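Long-range contacts in peroxiredoxin (Clostridioides difficile, PDB 6TSB), which probably reduces peroxides through its peroxiredoxin part and hydrolyses chitin through the family 18 glycosyl hydrolase domain, the part present in this chain: residues L43-N48 against L78-A83; A190-I195 against E245-P250; S206-A211 against K220-L225; L316-V321 against I348-P353. One frame throughout, in Å; residues are numbered along the deposited sequence.

Interaction 1. Residues L43-N48 against L78-A83; sequences LGNPTN and LNQLLA
P46 of the loop 43-48 faces Q80 and L81 of the helical segment 78-83, and the backbones come closest at P46 and L81, with CA atoms 6.1 Å apart. Q80 carries most of the contact. Its CG is anti to the backbone N (chi1 -170°) and the chain runs on extended, which carries the amide across the proline ring to T47. P46 CG sits above the flat of the Q80 amide, 3.7 Å from Q80 CD. At the end of the chain, Q80 NE2 donates to T47 OG1 at 2.7 Å, with an N-H...O angle of 149°. The hydroxyl oxygen lies almost in the plane of the amide. The T47 hydroxyl donates a hydrogen bond to N45 OD1, 2.7 Å from T47 OG1. T47 N also donates to N45 OD1, at 3.0 Å, and this closes an Asx turn. N45 OD1 thus takes two bonds, and the T47 hydroxyl both gives and receives. The N45 and Q80 amides stand nearly perpendicular. On the inner side, P46 CB meets L81 CD1 at 4.1 Å. L81 reaches on to V57 and F59 of strand 56-64, and P46 also rests on F77. Nearby, L43 meets W332 and T333 of the second subunit, consistent with strand 328-332 of that subunit completing the barrel. This is an Asx turn in the loop after strand 37-43, packed on helix 75-83, which covers the outside of neighbouring strands in the (beta/alpha)8 (TIM) barrel of a family 18 glycosyl hydrolase.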
loop_
_atom_site.group_PDB
_atom_site.type_symbol
_atom_site.label_atom_id
_atom_site.label_comp_id
_atom_site.label_asym_id
_atom_site.label_seq_id
_atom_site.Cartn_x
_atom_site.Cartn_y
_atom_site.Cartn_z
ATOM N N LEU A 43 4.122 16.832 -24.543
ATOM C CA LEU A 43 4.891 16.248 -25.680
ATOM C C LEU A 43 3.982 15.367 -26.546
ATOM O O LEU A 43 3.664 14.230 -26.127
ATOM C CB LEU A 43 6.042 15.411 -25.120
ATOM C CG LEU A 43 6.942 14.765 -26.166
ATOM C CD1 LEU A 43 7.591 15.831 -27.050
ATOM C CD2 LEU A 43 7.979 13.846 -25.512
ATOM N N GLY A 44 3.612 15.839 -27.733
ATOM C CA GLY A 44 2.786 15.045 -28.661
ATOM C C GLY A 44 1.360 15.546 -28.638
ATOM O O GLY A 44 1.161 16.759 -28.313
ATOM N N ASN A 45 0.403 14.669 -28.948
ATOM C CA ASN A 45 -1.015 15.065 -29.169
ATOM C C ASN A 45 -1.648 15.576 -27.876
ATOM O O ASN A 45 -1.834 14.813 -26.935
ATOM C CB ASN A 45 -1.837 13.881 -29.682
ATOM C CG ASN A 45 -3.213 14.324 -30.119
ATOM O OD1 ASN A 45 -3.975 14.916 -29.343
ATOM N ND2 ASN A 45 -3.493 14.065 -31.384
ATOM N N PRO A 46 -2.092 16.843 -27.781
ATOM C CA PRO A 46 -2.536 17.386 -26.499
ATOM C C PRO A 46 -4.012 17.178 -26.109
ATOM O O PRO A 46 -4.492 17.895 -25.215
ATOM C CB PRO A 46 -2.316 18.888 -26.747
ATOM C CG PRO A 46 -2.780 19.036 -28.172
ATOM C CD PRO A 46 -2.169 17.829 -28.860
ATOM N N THR A 47 -4.722 16.279 -26.793
ATOM C CA THR A 47 -6.210 16.167 -26.738
ATOM C C THR A 47 -6.679 15.992 -25.285
ATOM O O THR A 47 -7.669 16.686 -24.853
ATOM C CB THR A 47 -6.631 15.027 -27.672
ATOM O OG1 THR A 47 -6.553 15.541 -29.006
ATOM C CG2 THR A 47 -8.008 14.503 -27.362
ATOM N N ASN A 48 -5.944 15.166 -24.528
ATOM C CA ASN A 48 -6.331 14.743 -23.150
ATOM C C ASN A 48 -5.761 15.668 -22.056
ATOM O O ASN A 48 -5.848 15.330 -20.879
ATOM C CB ASN A 48 -5.970 13.275 -22.946
ATOM C CG ASN A 48 -6.829 12.358 -23.797
ATOM O OD1 ASN A 48 -8.045 12.563 -23.895
ATOM N ND2 ASN A 48 -6.209 11.357 -24.412
ATOM N N LEU A 78 0.326 22.497 -31.284
ATOM C CA LEU A 78 0.506 23.765 -30.553
ATOM C C LEU A 78 -0.757 24.606 -30.775
ATOM O O LEU A 78 -1.219 25.252 -29.819
ATOM C CB LEU A 78 1.766 24.484 -31.050
ATOM C CG LEU A 78 1.930 25.916 -30.526
ATOM C CD1 LEU A 78 1.976 25.942 -29.006
ATOM C CD2 LEU A 78 3.181 26.579 -31.082
ATOM N N ASN A 79 -1.274 24.644 -32.002
ATOM C CA ASN A 79 -2.518 25.398 -32.290
ATOM C C ASN A 79 -3.655 24.762 -31.493
ATOM O O ASN A 79 -4.447 25.518 -30.901
ATOM C CB ASN A 79 -2.823 25.451 -33.785
ATOM C CG ASN A 79 -1.836 26.316 -34.536
ATOM O OD1 ASN A 79 -1.379 25.933 -35.611
ATOM N ND2 ASN A 79 -1.502 27.465 -33.971
ATOM N N GLN A 80 -3.727 23.430 -31.465
ATOM C CA GLN A 80 -4.775 22.704 -30.704
ATOM C C GLN A 80 -4.688 23.134 -29.240
ATOM O O GLN A 80 -5.694 23.577 -28.676
ATOM C CB GLN A 80 -4.607 21.194 -30.847
ATOM C CG GLN A 80 -5.787 20.411 -30.289
ATOM C CD GLN A 80 -5.620 18.928 -30.464
ATOM O OE1 GLN A 80 -4.916 18.485 -31.364
ATOM N NE2 GLN A 80 -6.264 18.154 -29.607
ATOM N N LEU A 81 -3.481 23.111 -28.692
ATOM C CA LEU A 81 -3.213 23.435 -27.266
ATOM C C LEU A 81 -3.554 24.906 -26.995
ATOM O O LEU A 81 -4.114 25.184 -25.925
ATOM C CB LEU A 81 -1.757 23.070 -26.971
ATOM C CG LEU A 81 -1.276 23.333 -25.551
ATOM C CD1 LEU A 81 -1.955 22.392 -24.558
ATOM C CD2 LEU A 81 0.234 23.170 -25.501
ATOM N N LEU A 82 -3.314 25.803 -27.953
ATOM C CA LEU A 82 -3.588 27.254 -27.825
ATOM C C LEU A 82 -5.090 27.469 -27.734
ATOM O O LEU A 82 -5.489 28.470 -27.119
ATOM C CB LEU A 82 -3.022 28.027 -29.025
ATOM C CG LEU A 82 -1.548 28.408 -28.896
ATOM C CD1 LEU A 82 -0.984 28.882 -30.217
ATOM C CD2 LEU A 82 -1.369 29.475 -27.837
ATOM N N ALA A 83 -5.870 26.595 -28.367
ATOM C CA ALA A 83 -7.340 26.721 -28.437
ATOM C C ALA A 83 -7.967 26.502 -27.047
ATOM O O ALA A 83 -9.066 27.022 -26.828
ATOM C CB ALA A 83 -7.872 25.758 -29.462
#

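Interaction 2. Residues A190-I195 against E245-P250; sequences AEIDKI and ENAGMP
I192 packs its CG2 methyl against M249, while its CB faces A247. I192 CG2 is anti to the backbone N, with CG1 at chi1 -57°, and the methyl meets M249 CB at 3.6 Å. The two side chains cross at about a right angle. M249 starts with CG anti to its backbone N, then bends at chi2 and chi3. This folds the thioether back, and M249 CE comes to 3.7 Å from I192 CG2. The same methyl also touches I195, with M249 CE 4.2 Å from I195 CG1. Beside this, I192 CB and A247 CB are 3.9 Å apart. The backbones are tightest at D193 and G248, whose CA atoms lie 4.6 Å apart. D193 CB is 3.4 Å from A247 O. The bare G248 CA leaves D193 CB room at 4.5 Å. No hydrogen bond joins the segments, and the contact rests on shape and apolar packing. Around it, I192 and A247 both touch I186 of helix 183-188, and I195 packs on L162 of helix 154-169. G248, with a positive phi of 105°, ends helix 237-246 in a Schellman motif, and E191 is the N-cap of helix 192-195. The arrangement joins the C-terminal cap of helix 237-246 to the short helix 192-195 on the outside of the TIM barrel, each just ahead of one of two paired parallel strands, 201-204 and 254-264.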
loop_
_atom_site.group_PDB
_atom_site.type_symbol
_atom_site.label_atom_id
_atom_site.label_comp_id
_atom_site.label_asym_id
_atom_site.label_seq_id
_atom_site.Cartn_x
_atom_site.Cartn_y
_atom_site.Cartn_z
ATOM N N ALA A 190 25.228 26.808 -15.321
ATOM C CA ALA A 190 24.515 28.086 -15.177
ATOM C C ALA A 190 25.016 28.871 -13.966
ATOM O O ALA A 190 25.517 28.273 -12.993
ATOM C CB ALA A 190 23.035 27.836 -15.100
ATOM N N GLU A 191 24.884 30.184 -14.089
ATOM C CA GLU A 191 25.175 31.198 -13.063
ATOM C C GLU A 191 23.833 31.416 -12.395
ATOM O O GLU A 191 23.129 32.345 -12.807
ATOM C CB GLU A 191 25.735 32.501 -13.662
ATOM C CG GLU A 191 27.050 32.358 -14.433
ATOM C CD GLU A 191 27.591 33.693 -14.951
ATOM O OE1 GLU A 191 26.881 34.382 -15.742
ATOM O OE2 GLU A 191 28.706 34.087 -14.526
ATOM N N ILE A 192 23.489 30.549 -11.438
ATOM C CA ILE A 192 22.142 30.548 -10.794
ATOM C C ILE A 192 21.820 31.953 -10.311
ATOM O O ILE A 192 20.685 32.419 -10.544
ATOM C CB ILE A 192 22.063 29.554 -9.627
ATOM C CG1 ILE A 192 22.400 28.124 -10.057
ATOM C CG2 ILE A 192 20.701 29.663 -8.934
ATOM C CD1 ILE A 192 21.640 27.631 -11.273
ATOM N N ASP A 193 22.770 32.619 -9.654
ATOM C CA ASP A 193 22.517 33.955 -9.039
ATOM C C ASP A 193 22.364 35.019 -10.133
ATOM O O ASP A 193 21.694 36.002 -9.889
ATOM C CB ASP A 193 23.592 34.334 -8.009
ATOM C CG ASP A 193 24.984 34.586 -8.571
ATOM O OD1 ASP A 193 25.478 33.763 -9.393
ATOM O OD2 ASP A 193 25.568 35.614 -8.187
ATOM N N LYS A 194 22.996 34.846 -11.291
ATOM C CA LYS A 194 22.887 35.811 -12.425
ATOM C C LYS A 194 21.570 35.591 -13.199
ATOM O O LYS A 194 20.905 36.607 -13.491
ATOM C CB LYS A 194 24.119 35.717 -13.334
ATOM C CG LYS A 194 25.415 36.224 -12.721
ATOM C CD LYS A 194 25.417 37.731 -12.541
ATOM C CE LYS A 194 25.610 38.188 -11.108
ATOM N NZ LYS A 194 27.040 38.427 -10.811
ATOM N N ILE A 195 21.195 34.342 -13.516
ATOM C CA ILE A 195 19.943 34.064 -14.304
ATOM C C ILE A 195 18.703 34.265 -13.448
ATOM O O ILE A 195 17.672 34.547 -14.028
ATOM C CB ILE A 195 19.914 32.662 -14.900
ATOM C CG1 ILE A 195 19.695 31.591 -13.834
ATOM C CG2 ILE A 195 21.154 32.408 -15.726
ATOM C CD1 ILE A 195 19.609 30.197 -14.421
ATOM N N GLU A 245 18.873 26.907 -4.040
ATOM C CA GLU A 245 18.474 28.015 -3.115
ATOM C C GLU A 245 19.723 28.742 -2.585
ATOM O O GLU A 245 19.695 29.983 -2.527
ATOM C CB GLU A 245 17.623 27.480 -1.964
ATOM C CG GLU A 245 16.156 27.289 -2.348
ATOM C CD GLU A 245 15.314 26.598 -1.291
ATOM O OE1 GLU A 245 15.877 25.784 -0.522
ATOM O OE2 GLU A 245 14.119 26.889 -1.234
ATOM N N ASN A 246 20.770 27.977 -2.250
ATOM C CA ASN A 246 22.035 28.446 -1.636
ATOM C C ASN A 246 22.942 29.087 -2.698
ATOM O O ASN A 246 23.761 29.962 -2.284
ATOM C CB ASN A 246 22.739 27.301 -0.908
ATOM C CG ASN A 246 22.033 26.932 0.375
ATOM O OD1 ASN A 246 21.422 27.787 1.006
ATOM N ND2 ASN A 246 22.098 25.664 0.739
ATOM N N ALA A 247 22.807 28.683 -3.984
ATOM C CA ALA A 247 23.457 29.327 -5.160
ATOM C C ALA A 247 22.678 30.585 -5.618
ATOM O O ALA A 247 23.116 31.262 -6.574
ATOM C CB ALA A 247 23.661 28.311 -6.265
ATOM N N GLY A 248 21.603 30.961 -4.924
ATOM C CA GLY A 248 20.941 32.269 -5.082
ATOM C C GLY A 248 19.632 32.205 -5.859
ATOM O O GLY A 248 19.113 33.298 -6.160
ATOM N N MET A 249 19.057 31.023 -6.135
ATOM C CA MET A 249 17.690 30.971 -6.767
ATOM C C MET A 249 16.622 31.158 -5.695
ATOM O O MET A 249 16.510 30.317 -4.801
ATOM C CB MET A 249 17.380 29.656 -7.503
ATOM C CG MET A 249 16.015 29.693 -8.235
ATOM S SD MET A 249 15.968 30.920 -9.592
ATOM C CE MET A 249 17.371 30.318 -10.528
ATOM N N PRO A 250 15.779 32.212 -5.769
ATOM C CA PRO A 250 14.681 32.374 -4.818
ATOM C C PRO A 250 13.791 31.121 -4.825
ATOM O O PRO A 250 13.641 30.461 -5.878
ATOM C CB PRO A 250 13.870 33.568 -5.338
ATOM C CG PRO A 250 14.802 34.310 -6.258
ATOM C CD PRO A 250 15.835 33.307 -6.739
#

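Interaction 3. Residues S206-A211 against K220-L225; sequences SYDFTA and KHQANL
The F209 ring has N224 O at its edge, in plane, with N224 OD1 and H221 O also at the edge, near the plane. As modelled, Q222 O lies over one face of this ring, though its place is doubtful. N224 OD1 is 3.4 Å from F209 CD2, and the N224 amide stands steeply to the ring, 70° between planes. A223 CA approaches F209 CE2 obliquely. The Y207 ring has D208 OD2 at its edge. Q222 lies beside D208 and points the same way. Its OE1 accepts from D208 N at 3.1 Å, with the donor tilted 19° from the carbonyl plane. F209 N also bonds to the less certain Q222 O. T210 puts CG2 3.5 Å from H221 O. Its OG1 and K220 O share water 1, at 2.7 Å from T210 OG1. D208 OD1 is held by Y261 OH in a hydrogen bond and by R263 NE in a salt bridge, and a bound diethylene glycol fragment lies about 3 Å from the D208 side chain. In family 18 chitinases this Tyr-Asp pair generally lines the sugar cleft, so Y207 and D208 probably do so here. Both segments belong to the connection from strand 201-204 to helix 237-246. From the second subunit, W332 of strand 328-332 packs on Y207 and D290 of strand 286-290 bonds H221 NE2. Y207 and Q222 pack on strand 254-264, F209 on M240 of helix 237-246.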
loop_
_atom_site.group_PDB
_atom_site.type_symbol
_atom_site.label_atom_id
_atom_site.label_comp_id
_atom_site.label_asym_id
_atom_site.label_seq_id
_atom_site.Cartn_x
_atom_site.Cartn_y
_atom_site.Cartn_z
ATOM N N SER A 206 13.737 17.273 -11.483
ATOM C CA SER A 206 14.082 16.464 -10.294
ATOM C C SER A 206 13.660 15.031 -10.569
ATOM O O SER A 206 12.804 14.545 -9.831
ATOM C CB SER A 206 13.429 17.051 -9.064
ATOM O OG SER A 206 12.249 17.782 -9.378
ATOM N N TYR A 207 14.206 14.425 -11.632
ATOM C CA TYR A 207 13.913 13.035 -12.070
ATOM C C TYR A 207 15.043 12.560 -12.971
ATOM O O TYR A 207 16.033 13.280 -13.103
ATOM C CB TYR A 207 12.545 12.920 -12.746
ATOM C CG TYR A 207 12.224 13.983 -13.764
ATOM C CD1 TYR A 207 12.718 13.918 -15.061
ATOM C CD2 TYR A 207 11.411 15.059 -13.428
ATOM C CE1 TYR A 207 12.409 14.894 -15.998
ATOM C CE2 TYR A 207 11.114 16.046 -14.349
ATOM C CZ TYR A 207 11.621 15.968 -15.631
ATOM O OH TYR A 207 11.336 16.965 -16.506
ATOM N N ASP A 208 14.941 11.337 -13.475
ATOM C CA ASP A 208 15.975 10.687 -14.323
ATOM C C ASP A 208 17.300 10.518 -13.571
ATOM O O ASP A 208 18.316 10.325 -14.253
ATOM C CB ASP A 208 16.197 11.464 -15.621
ATOM C CG ASP A 208 15.159 11.177 -16.688
ATOM O OD1 ASP A 208 14.590 10.067 -16.671
ATOM O OD2 ASP A 208 14.931 12.069 -17.535
ATOM N N PHE A 209 17.316 10.506 -12.235
ATOM C CA PHE A 209 18.571 10.317 -11.455
ATOM C C PHE A 209 19.337 9.093 -11.987
ATOM O O PHE A 209 20.591 9.156 -11.977
ATOM C CB PHE A 209 18.297 10.257 -9.944
ATOM C CG PHE A 209 17.635 11.483 -9.336
ATOM C CD1 PHE A 209 17.600 12.701 -10.002
ATOM C CD2 PHE A 209 17.028 11.417 -8.097
ATOM C CE1 PHE A 209 16.998 13.813 -9.430
ATOM C CE2 PHE A 209 16.409 12.525 -7.530
ATOM C CZ PHE A 209 16.401 13.728 -8.195
ATOM N N THR A 210 18.656 8.048 -12.490
ATOM C CA THR A 210 19.297 6.764 -12.927
ATOM C C THR A 210 19.425 6.625 -14.451
ATOM O O THR A 210 19.851 5.541 -14.890
ATOM C CB THR A 210 18.530 5.543 -12.414
ATOM O OG1 THR A 210 17.163 5.700 -12.794
ATOM C CG2 THR A 210 18.665 5.366 -10.920
ATOM N N ALA A 211 19.116 7.670 -15.220
ATOM C CA ALA A 211 19.177 7.707 -16.703
ATOM C C ALA A 211 20.585 7.396 -17.252
ATOM O O ALA A 211 20.667 6.987 -18.421
ATOM C CB ALA A 211 18.694 9.051 -17.186
ATOM N N LYS A 220 18.021 1.793 -8.778
ATOM C CA LYS A 220 17.814 2.739 -7.658
ATOM C C LYS A 220 16.634 3.638 -8.042
ATOM O O LYS A 220 16.128 3.465 -9.176
ATOM C CB LYS A 220 19.095 3.539 -7.408
ATOM C CG LYS A 220 20.395 2.743 -7.350
ATOM C CD LYS A 220 20.478 1.739 -6.216
ATOM C CE LYS A 220 21.796 1.778 -5.467
ATOM N NZ LYS A 220 21.690 2.620 -4.252
ATOM N N HIS A 221 16.231 4.554 -7.154
ATOM C CA HIS A 221 15.190 5.581 -7.421
ATOM C C HIS A 221 15.706 6.635 -8.405
ATOM O O HIS A 221 16.912 7.017 -8.325
ATOM C CB HIS A 221 14.739 6.306 -6.154
ATOM C CG HIS A 221 14.319 5.385 -5.070
ATOM N ND1 HIS A 221 13.338 4.442 -5.262
ATOM C CD2 HIS A 221 14.734 5.269 -3.790
ATOM C CE1 HIS A 221 13.155 3.781 -4.142
ATOM N NE2 HIS A 221 13.997 4.277 -3.217
ATOM N N GLN A 222 14.793 7.088 -9.270
ATOM C CA GLN A 222 15.010 8.116 -10.322
ATOM C C GLN A 222 14.660 9.506 -9.767
ATOM O O GLN A 222 15.209 10.465 -10.323
ATOM C CB GLN A 222 14.191 7.789 -11.580
ATOM C CG GLN A 222 12.696 8.105 -11.474
ATOM C CD GLN A 222 12.091 8.548 -12.793
ATOM O OE1 GLN A 222 12.725 9.236 -13.586
ATOM N NE2 GLN A 222 10.841 8.185 -13.040
ATOM N N ALA A 223 13.784 9.606 -8.749
ATOM C CA ALA A 223 13.191 10.873 -8.239
ATOM C C ALA A 223 12.963 10.842 -6.703
ATOM O O ALA A 223 11.981 11.465 -6.200
ATOM C CB ALA A 223 11.909 11.154 -8.977
ATOM N N ASN A 224 13.877 10.219 -5.953
ATOM C CA ASN A 224 13.808 10.152 -4.467
ATOM C C ASN A 224 13.700 11.573 -3.907
ATOM O O ASN A 224 14.497 12.438 -4.311
ATOM C CB ASN A 224 14.959 9.328 -3.894
ATOM C CG ASN A 224 16.333 9.798 -4.320
ATOM O OD1 ASN A 224 16.847 9.403 -5.382
ATOM N ND2 ASN A 224 16.970 10.569 -3.446
ATOM N N LEU A 225 12.718 11.844 -3.049
ATOM C CA LEU A 225 12.583 13.213 -2.486
ATOM C C LEU A 225 13.722 13.426 -1.465
ATOM O O LEU A 225 14.372 14.490 -1.534
ATOM C CB LEU A 225 11.193 13.405 -1.890
ATOM C CG LEU A 225 10.951 14.751 -1.215
ATOM C CD1 LEU A 225 11.190 15.912 -2.175
ATOM C CD2 LEU A 225 9.550 14.830 -0.617
HETATM O O HOH W 1 15.672 3.515 -12.216
#

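Interaction 4. Residues L316-V321 against I348-P353; sequences LKTQYV and IGINDP
T318 and G349 mark the closest approach of the two backbones, with CA atoms 5.2 Å apart. Segment 316-321 is helical throughout, and 348-351 is the last turn of another helix. T318 OG1 lies 3.3 Å from G349 CA, and G349 has no side chain to hold the helices apart. The T318 hydroxyl lies between the backbone N and the carbonyl carbon (chi1 50°), which brings OG1 back to its own helix. There OG1 bonds chiefly to I314 O, with F315 O also within bonding reach. Water 2 donates to G349 O at 2.9 Å; its approach to T318 OG1 is unusually short and so doubtful. The contact is a helix pair closed over a glycine, with a water beside it. It joins helix 311-323, which leads into strand 328-332, to helix 341-351 near the chain end. The apolar side is built round I350. Its CG1 is anti to the carbonyl carbon, and the CD1 methyl beyond it reaches both T318 and V321. I350 CD1 is 3.8 Å from T318 CG2 and 3.7 Å from V321 CG1. The V321 and I350 side chains meet nearly at right angles. D352 then leaves helical angles, and the next helix begins at P353. The P353 ring and the Q319 side chain cross at an oblique angle, and both also pack on I25 of the second subunit. K317 NZ makes a salt bridge to D309 of its own chain and bonds A223 O of the second subunit, while Y320 OH bonds D238 OD1 of the second subunit.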
loop_
_atom_site.group_PDB
_atom_site.type_symbol
_atom_site.label_atom_id
_atom_site.label_comp_id
_atom_site.label_asym_id
_atom_site.label_seq_id
_atom_site.Cartn_x
_atom_site.Cartn_y
_atom_site.Cartn_z
ATOM N N LEU A 316 -0.707 -6.060 13.056
ATOM C CA LEU A 316 -1.570 -5.254 13.956
ATOM C C LEU A 316 -2.379 -6.171 14.901
ATOM O O LEU A 316 -2.355 -5.901 16.134
ATOM C CB LEU A 316 -2.452 -4.352 13.084
ATOM C CG LEU A 316 -1.696 -3.236 12.349
ATOM C CD1 LEU A 316 -2.668 -2.283 11.666
ATOM C CD2 LEU A 316 -0.782 -2.472 13.302
ATOM N N LYS A 317 -3.007 -7.237 14.374
ATOM C CA LYS A 317 -3.692 -8.281 15.196
ATOM C C LYS A 317 -2.696 -8.927 16.167
ATOM O O LYS A 317 -3.070 -9.041 17.342
ATOM C CB LYS A 317 -4.415 -9.291 14.301
ATOM C CG LYS A 317 -5.829 -8.836 13.981
ATOM C CD LYS A 317 -6.470 -9.437 12.739
ATOM C CE LYS A 317 -7.690 -8.628 12.357
ATOM N NZ LYS A 317 -8.591 -9.373 11.463
ATOM N N THR A 318 -1.490 -9.312 15.735
ATOM C CA THR A 318 -0.506 -9.981 16.624
ATOM C C THR A 318 0.028 -8.979 17.659
ATOM O O THR A 318 0.432 -9.421 18.779
ATOM C CB THR A 318 0.644 -10.632 15.831
ATOM O OG1 THR A 318 1.207 -9.716 14.885
ATOM C CG2 THR A 318 0.205 -11.897 15.111
ATOM N N GLN A 319 0.069 -7.682 17.313
ATOM C CA GLN A 319 0.381 -6.597 18.292
ATOM C C GLN A 319 -0.683 -6.622 19.400
ATOM O O GLN A 319 -0.309 -6.687 20.586
ATOM C CB GLN A 319 0.438 -5.200 17.650
ATOM C CG GLN A 319 1.714 -4.910 16.856
ATOM C CD GLN A 319 2.947 -4.972 17.723
ATOM O OE1 GLN A 319 3.695 -5.950 17.687
ATOM N NE2 GLN A 319 3.143 -3.949 18.547
ATOM N N TYR A 320 -1.956 -6.576 19.011
ATOM C CA TYR A 320 -3.126 -6.586 19.919
ATOM C C TYR A 320 -2.980 -7.764 20.883
ATOM O O TYR A 320 -3.267 -7.601 22.062
ATOM C CB TYR A 320 -4.422 -6.585 19.109
ATOM C CG TYR A 320 -5.677 -6.413 19.921
ATOM C CD1 TYR A 320 -6.219 -7.458 20.665
ATOM C CD2 TYR A 320 -6.348 -5.191 19.928
ATOM C CE1 TYR A 320 -7.391 -7.285 21.396
ATOM C CE2 TYR A 320 -7.524 -5.009 20.649
ATOM C CZ TYR A 320 -8.052 -6.059 21.380
ATOM O OH TYR A 320 -9.208 -5.839 22.085
ATOM N N VAL A 321 -2.513 -8.909 20.394
ATOM C CA VAL A 321 -2.369 -10.136 21.219
ATOM C C VAL A 321 -1.357 -9.827 22.324
ATOM O O VAL A 321 -1.547 -10.234 23.503
ATOM C CB VAL A 321 -1.969 -11.360 20.355
ATOM C CG1 VAL A 321 -1.318 -12.472 21.166
ATOM C CG2 VAL A 321 -3.158 -11.920 19.589
ATOM N N ILE A 348 5.788 -14.813 12.975
ATOM C CA ILE A 348 6.836 -13.792 13.260
ATOM C C ILE A 348 6.180 -12.674 14.098
ATOM O O ILE A 348 6.825 -12.211 15.077
ATOM C CB ILE A 348 7.507 -13.321 11.943
ATOM C CG1 ILE A 348 8.288 -14.451 11.261
ATOM C CG2 ILE A 348 8.403 -12.118 12.179
ATOM C CD1 ILE A 348 9.243 -15.200 12.178
ATOM N N GLY A 349 4.924 -12.334 13.784
ATOM C CA GLY A 349 4.090 -11.332 14.482
ATOM C C GLY A 349 4.093 -11.517 15.991
ATOM O O GLY A 349 4.161 -10.476 16.711
ATOM N N ILE A 350 4.036 -12.780 16.423
ATOM C CA ILE A 350 4.107 -13.253 17.836
ATOM C C ILE A 350 5.555 -13.457 18.285
ATOM O O ILE A 350 5.833 -13.119 19.442
ATOM C CB ILE A 350 3.313 -14.573 18.024
ATOM C CG1 ILE A 350 1.822 -14.391 17.736
ATOM C CG2 ILE A 350 3.551 -15.165 19.404
ATOM C CD1 ILE A 350 1.157 -13.311 18.554
ATOM N N ASN A 351 6.431 -14.069 17.483
ATOM C CA ASN A 351 7.740 -14.584 18.010
ATOM C C ASN A 351 8.892 -13.574 17.835
ATOM O O ASN A 351 9.869 -13.652 18.639
ATOM C CB ASN A 351 8.089 -15.945 17.396
ATOM C CG ASN A 351 7.160 -17.020 17.907
ATOM O OD1 ASN A 351 6.214 -17.408 17.219
ATOM N ND2 ASN A 351 7.365 -17.443 19.145
ATOM N N ASP A 352 8.839 -12.694 16.828
ATOM C CA ASP A 352 9.941 -11.728 16.534
ATOM C C ASP A 352 9.343 -10.508 15.844
ATOM O O ASP A 352 9.612 -10.215 14.682
ATOM C CB ASP A 352 11.055 -12.391 15.721
ATOM C CG ASP A 352 12.433 -12.146 16.310
ATOM O OD1 ASP A 352 12.803 -10.957 16.460
ATOM O OD2 ASP A 352 13.105 -13.146 16.657
ATOM N N PRO A 353 8.497 -9.736 16.554
ATOM C CA PRO A 353 7.728 -8.672 15.909
ATOM C C PRO A 353 8.620 -7.545 15.351
ATOM O O PRO A 353 8.159 -6.818 14.495
ATOM C CB PRO A 353 6.766 -8.151 16.995
ATOM C CG PRO A 353 6.987 -9.043 18.218
ATOM C CD PRO A 353 8.270 -9.823 18.003
HETATM O O HOH W 2 2.884 -8.067 15.758
#

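How the interactions relate
From the N terminus, interaction 1 comes first. It closes the loop that holds strand 56-64 and ties the loop after strand 37-43 to helix 75-83. Interaction 2 opens next, and its second segment closes a loop that contains strand 201-204. Interaction 3 is nested inside that loop, within the connection from this strand to helix 237-246. Interaction 4 follows in series and closes a loop through strand 328-332. No two contacts touch. Interactions 1 to 3 belong to this chain's barrel; interaction 4, about 36 Å from interaction 3 between centres, packs on the barrel of the second subunit, which also reaches interactions 1 and 3, consistent with exchanged C-terminal parts.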